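Local coordinates for BH1974 protein (Bacillus halodurans, PDB 3ON5) that is a putative xanthine dehydrogenase-related protein of the XdhC/CoxI family, probably a factor assisting maturation of molybdenum enzymes rather than the dehydrogenase itself, at residues Ser47-Gln59 with Leu67-Ala81. Residues are numbered along the deposited sequence; the frame is centred on the assembly and turned at random. Where two conformers were deposited one is given.
Sequences SSYRKEGAMMLFQ and LLSGGCLETDLTIKA
Met56, a selenomethionine, sends CG away from its own backbone N (chi1 -174°) and runs on extended, reaching from strand 55-59 past Leu68 to Glu74; Phe58, whose CG lies opposite its carbonyl carbon, turns its ring onto helix 73-81. Strand and helix belong to the XdhC/CoxI family region, where an antiparallel sheet carries this helix against it; the two short axes approach to 9.0 Å at 59°. The selenium of Met56 rests 3.6 Å from CG of Leu68, and its terminal CE meets CG of Glu74. Farther along the helix, the Phe58 and Leu77 side chains cross at about a right angle, CB of Leu77 approaching CZ of Phe58, while CB of Phe58 packs on CB of Ala81. In the first turn of the helix, the Glu74 side chain bends at chi2 and gathers the loop: OE2 accepts N-H groups from Leu68, Ser69 (2.9 Å from Ser69 N to Glu74 OE2, on the syn lone pair) and Gly70, three donors on one oxygen of the buried Glu74. An alanine here would take away the carboxylate and would probably leave the N-H groups of Leu68, Ser69 and Gly70 without their shared acceptor. At the other end, Arg50 NH1 lies 2.7 Å from Leu67 O in one of two conformers, a weak and doubtful bond. The Tyr49 ring makes an edge-to-face contact with His271 of a second subunit, and Tyr49 CE2 lies 3.9 Å from Leu67 CD1.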
ATOM      1  N   SER A  47      25.765 -11.999 -20.689  1.00 73.63           N
ATOM      2  CA  SER A  47      24.755 -10.942 -20.555  1.00 72.13           C
ATOM      3  C   SER A  47      24.114 -10.922 -19.175  1.00 76.17           C
ATOM      4  O   SER A  47      23.720 -11.958 -18.644  1.00 75.61           O
ATOM      5  CB  SER A  47      23.662 -11.104 -21.606  1.00 76.11           C
ATOM      6  OG  SER A  47      24.115 -10.718 -22.892  1.00 87.98           O
ATOM      7  N   SER A  48      23.976  -9.712 -18.614  1.00 73.32           N
ATOM      8  CA  SER A  48      23.352  -9.459 -17.307  1.00 71.58           C
ATOM      9  C   SER A  48      22.816  -8.031 -17.227  1.00 73.12           C
ATOM     10  O   SER A  48      23.392  -7.126 -17.863  1.00 72.43           O
ATOM     11  CB  SER A  48      24.337  -9.711 -16.171  1.00 75.24           C
ATOM     12  OG  SER A  48      25.487  -8.892 -16.292  1.00 85.02           O
ATOM     13  N   TYR A  49      21.720  -7.830 -16.426  1.00 66.92           N
ATOM     14  CA  TYR A  49      21.103  -6.512 -16.244  1.00 64.12           C
ATOM     15  C   TYR A  49      22.122  -5.541 -15.693  1.00 68.47           C
ATOM     16  O   TYR A  49      22.211  -4.423 -16.205  1.00 69.05           O
ATOM     17  CB  TYR A  49      19.857  -6.544 -15.341  1.00 62.42           C
ATOM     18  CG  TYR A  49      19.169  -5.194 -15.227  1.00 62.32           C
ATOM     19  CD1 TYR A  49      18.498  -4.636 -16.314  1.00 64.97           C
ATOM     20  CD2 TYR A  49      19.145  -4.494 -14.018  1.00 60.64           C
ATOM     21  CE1 TYR A  49      17.854  -3.404 -16.214  1.00 63.20           C
ATOM     22  CE2 TYR A  49      18.505  -3.256 -13.910  1.00 59.66           C
ATOM     23  CZ  TYR A  49      17.862  -2.719 -15.013  1.00 64.41           C
ATOM     24  OH  TYR A  49      17.200  -1.521 -14.947  1.00 63.99           O
ATOM     25  N   ARG A  50      22.905  -5.957 -14.676  1.00 64.80           N
ATOM     26  CA  ARG A  50      23.904  -5.080 -14.077  0.50 63.85           C
ATOM     27  C   ARG A  50      25.325  -5.555 -14.423  1.00 70.24           C
ATOM     28  O   ARG A  50      25.542  -6.722 -14.762  1.00 70.52           O
ATOM     29  CB  ARG A  50      23.723  -4.990 -12.545  0.50 59.19           C
ATOM     30  CG  ARG A  50      22.371  -4.446 -12.040  0.50 57.38           C
ATOM     31  CD  ARG A  50      22.051  -2.992 -12.374  0.50 57.82           C
ATOM     32  NE  ARG A  50      23.032  -2.041 -11.840  0.50 53.06           N
ATOM     33  CZ  ARG A  50      22.991  -1.516 -10.620  0.50 50.12           C
ATOM     34  NH1 ARG A  50      22.032  -1.869  -9.769  0.50 33.95           N
ATOM     35  NH2 ARG A  50      23.920  -0.655 -10.233  0.50 25.26           N
ATOM     36  N   LYS A  51      26.276  -4.628 -14.337  1.00 68.76           N
ATOM     37  CA  LYS A  51      27.694  -4.826 -14.586  1.00 70.27           C
ATOM     38  C   LYS A  51      28.425  -5.249 -13.300  1.00 74.51           C
ATOM     39  O   LYS A  51      27.842  -5.273 -12.215  1.00 73.73           O
ATOM     40  CB  LYS A  51      28.310  -3.538 -15.158  1.00 73.32           C
ATOM     41  N   GLU A  52      29.699  -5.619 -13.436  1.00 72.31           N
ATOM     42  CA  GLU A  52      30.540  -6.005 -12.310  1.00 72.02           C
ATOM     43  C   GLU A  52      30.797  -4.762 -11.454  1.00 74.37           C
ATOM     44  O   GLU A  52      31.161  -3.716 -11.999  1.00 75.62           O
ATOM     45  CB  GLU A  52      31.852  -6.647 -12.813  1.00 75.55           C
ATOM     46  CG  GLU A  52      32.802  -7.060 -11.700  1.00 89.46           C
ATOM     47  CD  GLU A  52      34.174  -7.528 -12.141  1.00122.94           C
ATOM     48  OE1 GLU A  52      34.259  -8.535 -12.888  1.00127.52           O
ATOM     49  OE2 GLU A  52      35.170  -6.926 -11.673  1.00117.72           O
ATOM     50  N   GLY A  53      30.574  -4.884 -10.145  1.00 66.87           N
ATOM     51  CA  GLY A  53      30.745  -3.788  -9.195  1.00 64.27           C
ATOM     52  C   GLY A  53      29.434  -3.295  -8.613  1.00 62.93           C
ATOM     53  O   GLY A  53      29.433  -2.543  -7.630  1.00 61.18           O
ATOM     54  N   ALA A  54      28.309  -3.720  -9.230  1.00 56.36           N
ATOM     55  CA  ALA A  54      26.962  -3.371  -8.817  1.00 53.56           C
ATOM     56  C   ALA A  54      26.674  -3.931  -7.445  1.00 56.04           C
ATOM     57  O   ALA A  54      27.018  -5.080  -7.162  1.00 55.41           O
ATOM     58  CB  ALA A  54      25.961  -3.889  -9.819  1.00 54.29           C
HETATM   59  N   MSE A  55      26.067  -3.109  -6.588  1.00 52.30           N
HETATM   60  CA  MSE A  55      25.750  -3.470  -5.218  1.00 52.17           C
HETATM   61  C   MSE A  55      24.271  -3.373  -4.923  1.00 54.86           C
HETATM   62  O   MSE A  55      23.496  -2.703  -5.614  1.00 56.42           O
HETATM   63  CB  MSE A  55      26.504  -2.588  -4.236  1.00 55.23           C
HETATM   64  CG  MSE A  55      27.964  -2.840  -4.223  1.00 65.00           C
HETATM   65 SE   MSE A  55      28.824  -1.365  -3.370  0.75 75.18          SE
HETATM   66  CE  MSE A  55      30.684  -1.804  -4.037  1.00 73.41           C
HETATM   67  N   MSE A  56      23.907  -4.017  -3.832  1.00 48.77           N
HETATM   68  CA  MSE A  56      22.564  -4.203  -3.348  1.00 46.53           C
HETATM   69  C   MSE A  56      22.580  -4.529  -1.859  1.00 50.13           C
HETATM   70  O   MSE A  56      23.467  -5.266  -1.405  1.00 50.28           O
HETATM   71  CB  MSE A  56      21.974  -5.360  -4.158  1.00 48.33           C
HETATM   72  CG  MSE A  56      20.569  -5.604  -3.892  1.00 54.50           C
HETATM   73 SE   MSE A  56      20.036  -7.159  -4.865  0.75 61.98          SE
HETATM   74  CE  MSE A  56      18.158  -6.951  -4.216  1.00 58.49           C
ATOM     75  N   LEU A  57      21.597  -4.022  -1.106  1.00 44.85           N
ATOM     76  CA  LEU A  57      21.512  -4.277   0.321  1.00 43.07           C
ATOM     77  C   LEU A  57      20.335  -5.162   0.670  1.00 45.85           C
ATOM     78  O   LEU A  57      19.210  -4.854   0.316  1.00 46.81           O
ATOM     79  CB  LEU A  57      21.402  -2.961   1.094  1.00 42.46           C
ATOM     80  CG  LEU A  57      22.676  -2.131   1.200  1.00 47.98           C
ATOM     81  CD1 LEU A  57      22.367  -0.728   1.699  1.00 48.93           C
ATOM     82  CD2 LEU A  57      23.708  -2.799   2.108  1.00 50.87           C
ATOM     83  N   PHE A  58      20.595  -6.253   1.379  1.00 41.20           N
ATOM     84  CA  PHE A  58      19.574  -7.140   1.926  1.00 40.81           C
ATOM     85  C   PHE A  58      19.431  -6.798   3.373  1.00 47.67           C
ATOM     86  O   PHE A  58      20.412  -6.808   4.117  1.00 48.03           O
ATOM     87  CB  PHE A  58      19.892  -8.625   1.707  1.00 42.54           C
ATOM     88  CG  PHE A  58      19.790  -9.034   0.257  1.00 43.22           C
ATOM     89  CD1 PHE A  58      18.571  -9.433  -0.284  1.00 43.88           C
ATOM     90  CD2 PHE A  58      20.906  -8.983  -0.577  1.00 44.88           C
ATOM     91  CE1 PHE A  58      18.456  -9.746  -1.629  1.00 44.44           C
ATOM     92  CE2 PHE A  58      20.794  -9.313  -1.923  1.00 47.69           C
ATOM     93  CZ  PHE A  58      19.560  -9.679  -2.443  1.00 45.45           C
ATOM     94  N   GLN A  59      18.226  -6.394   3.748  1.00 46.05           N
ATOM     95  CA  GLN A  59      17.928  -5.929   5.091  1.00 45.93           C
ATOM     96  C   GLN A  59      16.978  -6.876   5.792  1.00 49.98           C
ATOM     97  O   GLN A  59      16.229  -7.621   5.135  1.00 49.55           O
ATOM     98  CB  GLN A  59      17.320  -4.519   5.022  1.00 46.82           C
ATOM     99  CG  GLN A  59      18.168  -3.531   4.236  1.00 53.52           C
ATOM    100  CD  GLN A  59      17.563  -2.169   4.192  1.00 75.83           C
ATOM    101  OE1 GLN A  59      18.246  -1.171   4.419  1.00 70.63           O
ATOM    102  NE2 GLN A  59      16.263  -2.094   3.956  1.00 76.33           N
ATOM    103  N   LEU A  67      19.049  -3.350  -7.126  1.00 63.36           N
ATOM    104  CA  LEU A  67      18.743  -4.630  -7.798  1.00 64.34           C
ATOM    105  C   LEU A  67      19.958  -5.030  -8.634  1.00 71.82           C
ATOM    106  O   LEU A  67      20.784  -4.174  -8.990  1.00 71.18           O
ATOM    107  CB  LEU A  67      17.441  -4.687  -8.644  1.00 64.40           C
ATOM    108  CG  LEU A  67      17.359  -3.903  -9.952  1.00 68.51           C
ATOM    109  CD1 LEU A  67      16.418  -4.572 -10.939  1.00 69.19           C
ATOM    110  CD2 LEU A  67      16.961  -2.484  -9.701  1.00 69.94           C
ATOM    111  N   LEU A  68      20.071  -6.339  -8.911  1.00 71.65           N
ATOM    112  CA  LEU A  68      21.188  -6.922  -9.651  1.00 73.48           C
ATOM    113  C   LEU A  68      20.687  -7.652 -10.932  1.00 84.17           C
ATOM    114  O   LEU A  68      21.402  -7.699 -11.946  1.00 84.77           O
ATOM    115  CB  LEU A  68      21.977  -7.888  -8.728  1.00 72.67           C
ATOM    116  CG  LEU A  68      22.552  -7.321  -7.403  1.00 74.59           C
ATOM    117  CD1 LEU A  68      23.241  -8.391  -6.616  1.00 74.32           C
ATOM    118  CD2 LEU A  68      23.525  -6.172  -7.635  1.00 74.87           C
ATOM    119  N   SER A  69      19.459  -8.207 -10.872  1.00 84.91           N
ATOM    120  CA  SER A  69      18.813  -8.915 -11.976  1.00 87.69           C
ATOM    121  C   SER A  69      17.401  -8.361 -12.210  1.00 95.20           C
ATOM    122  O   SER A  69      17.084  -7.955 -13.330  1.00 97.19           O
ATOM    123  CB  SER A  69      18.765 -10.421 -11.707  1.00 92.27           C
ATOM    124  OG  SER A  69      18.099 -11.158 -12.725  1.00104.46           O
ATOM    125  N   GLY A  70      16.582  -8.338 -11.157  1.00 91.33           N
ATOM    126  CA  GLY A  70      15.196  -7.903 -11.230  1.00 91.45           C
ATOM    127  C   GLY A  70      14.253  -9.067 -11.468  1.00 97.05           C
ATOM    128  O   GLY A  70      13.037  -8.864 -11.602  1.00 98.30           O
ATOM    129  N   GLY A  71      14.825 -10.277 -11.525  1.00 92.35           N
ATOM    130  CA  GLY A  71      14.097 -11.526 -11.708  1.00 92.45           C
ATOM    131  C   GLY A  71      13.808 -12.225 -10.391  1.00 94.58           C
ATOM    132  O   GLY A  71      13.492 -11.576  -9.383  1.00 93.38           O
ATOM    133  N   CYS A  72      13.927 -13.566 -10.397  1.00 90.11           N
ATOM    134  CA  CYS A  72      13.661 -14.446  -9.246  1.00 88.69           C
ATOM    135  C   CYS A  72      14.978 -14.779  -8.490  1.00 86.74           C
ATOM    136  O   CYS A  72      14.978 -15.594  -7.556  1.00 86.82           O
ATOM    137  CB  CYS A  72      12.951 -15.716  -9.712  1.00 90.83           C
ATOM    138  SG  CYS A  72      13.760 -16.547 -11.106  1.00 96.21           S
ATOM    139  N   LEU A  73      16.078 -14.132  -8.896  1.00 77.79           N
ATOM    140  CA  LEU A  73      17.413 -14.219  -8.309  1.00 75.23           C
ATOM    141  C   LEU A  73      17.417 -13.641  -6.898  1.00 77.37           C
ATOM    142  O   LEU A  73      17.919 -14.279  -5.972  1.00 76.68           O
ATOM    143  CB  LEU A  73      18.387 -13.448  -9.213  1.00 74.83           C
ATOM    144  CG  LEU A  73      19.811 -13.285  -8.700  1.00 78.94           C
ATOM    145  CD1 LEU A  73      20.761 -13.939  -9.598  1.00 80.23           C
ATOM    146  CD2 LEU A  73      20.199 -11.835  -8.627  1.00 81.47           C
ATOM    147  N   GLU A  74      16.830 -12.430  -6.746  1.00 73.05           N
ATOM    148  CA  GLU A  74      16.724 -11.670  -5.503  1.00 71.49           C
ATOM    149  C   GLU A  74      16.012 -12.473  -4.422  1.00 73.75           C
ATOM    150  O   GLU A  74      16.298 -12.298  -3.234  1.00 73.67           O
ATOM    151  CB  GLU A  74      15.988 -10.335  -5.725  1.00 72.51           C
ATOM    152  CG  GLU A  74      16.764  -9.258  -6.484  1.00 82.80           C
ATOM    153  CD  GLU A  74      17.073  -9.407  -7.966  1.00107.34           C
ATOM    154  OE1 GLU A  74      16.482 -10.288  -8.632  1.00111.97           O
ATOM    155  OE2 GLU A  74      17.872  -8.587  -8.476  1.00 93.09           O
ATOM    156  N   THR A  75      15.120 -13.374  -4.856  1.00 69.12           N
ATOM    157  CA  THR A  75      14.320 -14.248  -4.006  1.00 68.73           C
ATOM    158  C   THR A  75      15.238 -15.293  -3.337  1.00 69.70           C
ATOM    159  O   THR A  75      15.051 -15.578  -2.152  1.00 68.22           O
ATOM    160  CB  THR A  75      13.204 -14.897  -4.841  1.00 81.24           C
ATOM    161  OG1 THR A  75      12.563 -13.899  -5.657  1.00 79.28           O
ATOM    162  CG2 THR A  75      12.170 -15.607  -3.978  1.00 84.69           C
ATOM    163  N   ASP A  76      16.237 -15.834  -4.089  1.00 64.93           N
ATOM    164  CA  ASP A  76      17.192 -16.830  -3.582  1.00 63.93           C
ATOM    165  C   ASP A  76      18.266 -16.161  -2.706  1.00 62.83           C
ATOM    166  O   ASP A  76      18.600 -16.685  -1.635  1.00 62.51           O
ATOM    167  CB  ASP A  76      17.857 -17.611  -4.727  1.00 66.85           C
ATOM    168  CG  ASP A  76      18.733 -18.765  -4.259  1.00 81.13           C
ATOM    169  OD1 ASP A  76      18.227 -19.633  -3.509  1.00 82.04           O
ATOM    170  OD2 ASP A  76      19.910 -18.823  -4.674  1.00 90.48           O
ATOM    171  N   LEU A  77      18.790 -15.006  -3.155  1.00 54.31           N
ATOM    172  CA  LEU A  77      19.775 -14.238  -2.405  1.00 51.14           C
ATOM    173  C   LEU A  77      19.270 -13.906  -1.010  1.00 55.27           C
ATOM    174  O   LEU A  77      20.024 -14.061  -0.062  1.00 55.05           O
ATOM    175  CB  LEU A  77      20.150 -12.951  -3.133  1.00 49.08           C
ATOM    176  CG  LEU A  77      21.060 -13.087  -4.335  1.00 52.05           C
ATOM    177  CD1 LEU A  77      21.239 -11.742  -5.036  1.00 50.71           C
ATOM    178  CD2 LEU A  77      22.419 -13.635  -3.926  1.00 52.87           C
ATOM    179  N   THR A  78      17.983 -13.531  -0.874  1.00 52.38           N
ATOM    180  CA  THR A  78      17.353 -13.185   0.403  1.00 52.32           C
ATOM    181  C   THR A  78      17.573 -14.312   1.432  1.00 59.98           C
ATOM    182  O   THR A  78      17.890 -14.028   2.591  1.00 60.05           O
ATOM    183  CB  THR A  78      15.878 -12.905   0.180  1.00 56.57           C
ATOM    184  OG1 THR A  78      15.773 -11.712  -0.592  1.00 58.27           O
ATOM    185  CG2 THR A  78      15.127 -12.707   1.469  1.00 58.83           C
ATOM    186  N   ILE A  79      17.434 -15.572   0.992  1.00 58.59           N
ATOM    187  CA  ILE A  79      17.611 -16.752   1.831  1.00 59.99           C
ATOM    188  C   ILE A  79      19.105 -16.892   2.123  1.00 63.55           C
ATOM    189  O   ILE A  79      19.468 -17.099   3.285  1.00 63.16           O
ATOM    190  CB  ILE A  79      16.982 -18.029   1.158  1.00 65.03           C
ATOM    191  CG1 ILE A  79      15.439 -18.061   1.318  1.00 66.56           C
ATOM    192  CG2 ILE A  79      17.536 -19.333   1.759  1.00 65.92           C
ATOM    193  CD1 ILE A  79      14.621 -16.937   0.707  1.00 76.77           C
ATOM    194  N   LYS A  80      19.967 -16.757   1.084  1.00 59.65           N
ATOM    195  CA  LYS A  80      21.431 -16.842   1.233  1.00 59.03           C
ATOM    196  C   LYS A  80      21.937 -15.750   2.207  1.00 61.18           C
ATOM    197  O   LYS A  80      22.715 -16.052   3.110  1.00 61.82           O
ATOM    198  CB  LYS A  80      22.144 -16.716  -0.128  1.00 61.05           C
ATOM    199  CG  LYS A  80      21.730 -17.709  -1.217  1.00 70.26           C
ATOM    200  CD  LYS A  80      22.263 -19.122  -1.082  1.00 72.79           C
ATOM    201  CE  LYS A  80      21.780 -19.921  -2.269  1.00 80.91           C
ATOM    202  NZ  LYS A  80      22.307 -21.305  -2.295  1.00 99.70           N
ATOM    203  N   ALA A  81      21.433 -14.502   2.057  1.00 54.85           N
ATOM    204  CA  ALA A  81      21.763 -13.346   2.901  1.00 52.75           C
ATOM    205  C   ALA A  81      21.430 -13.613   4.356  1.00 55.27           C
ATOM    206  O   ALA A  81      22.213 -13.274   5.226  1.00 55.08           O
ATOM    207  CB  ALA A  81      21.018 -12.115   2.422  1.00 52.47           C
TER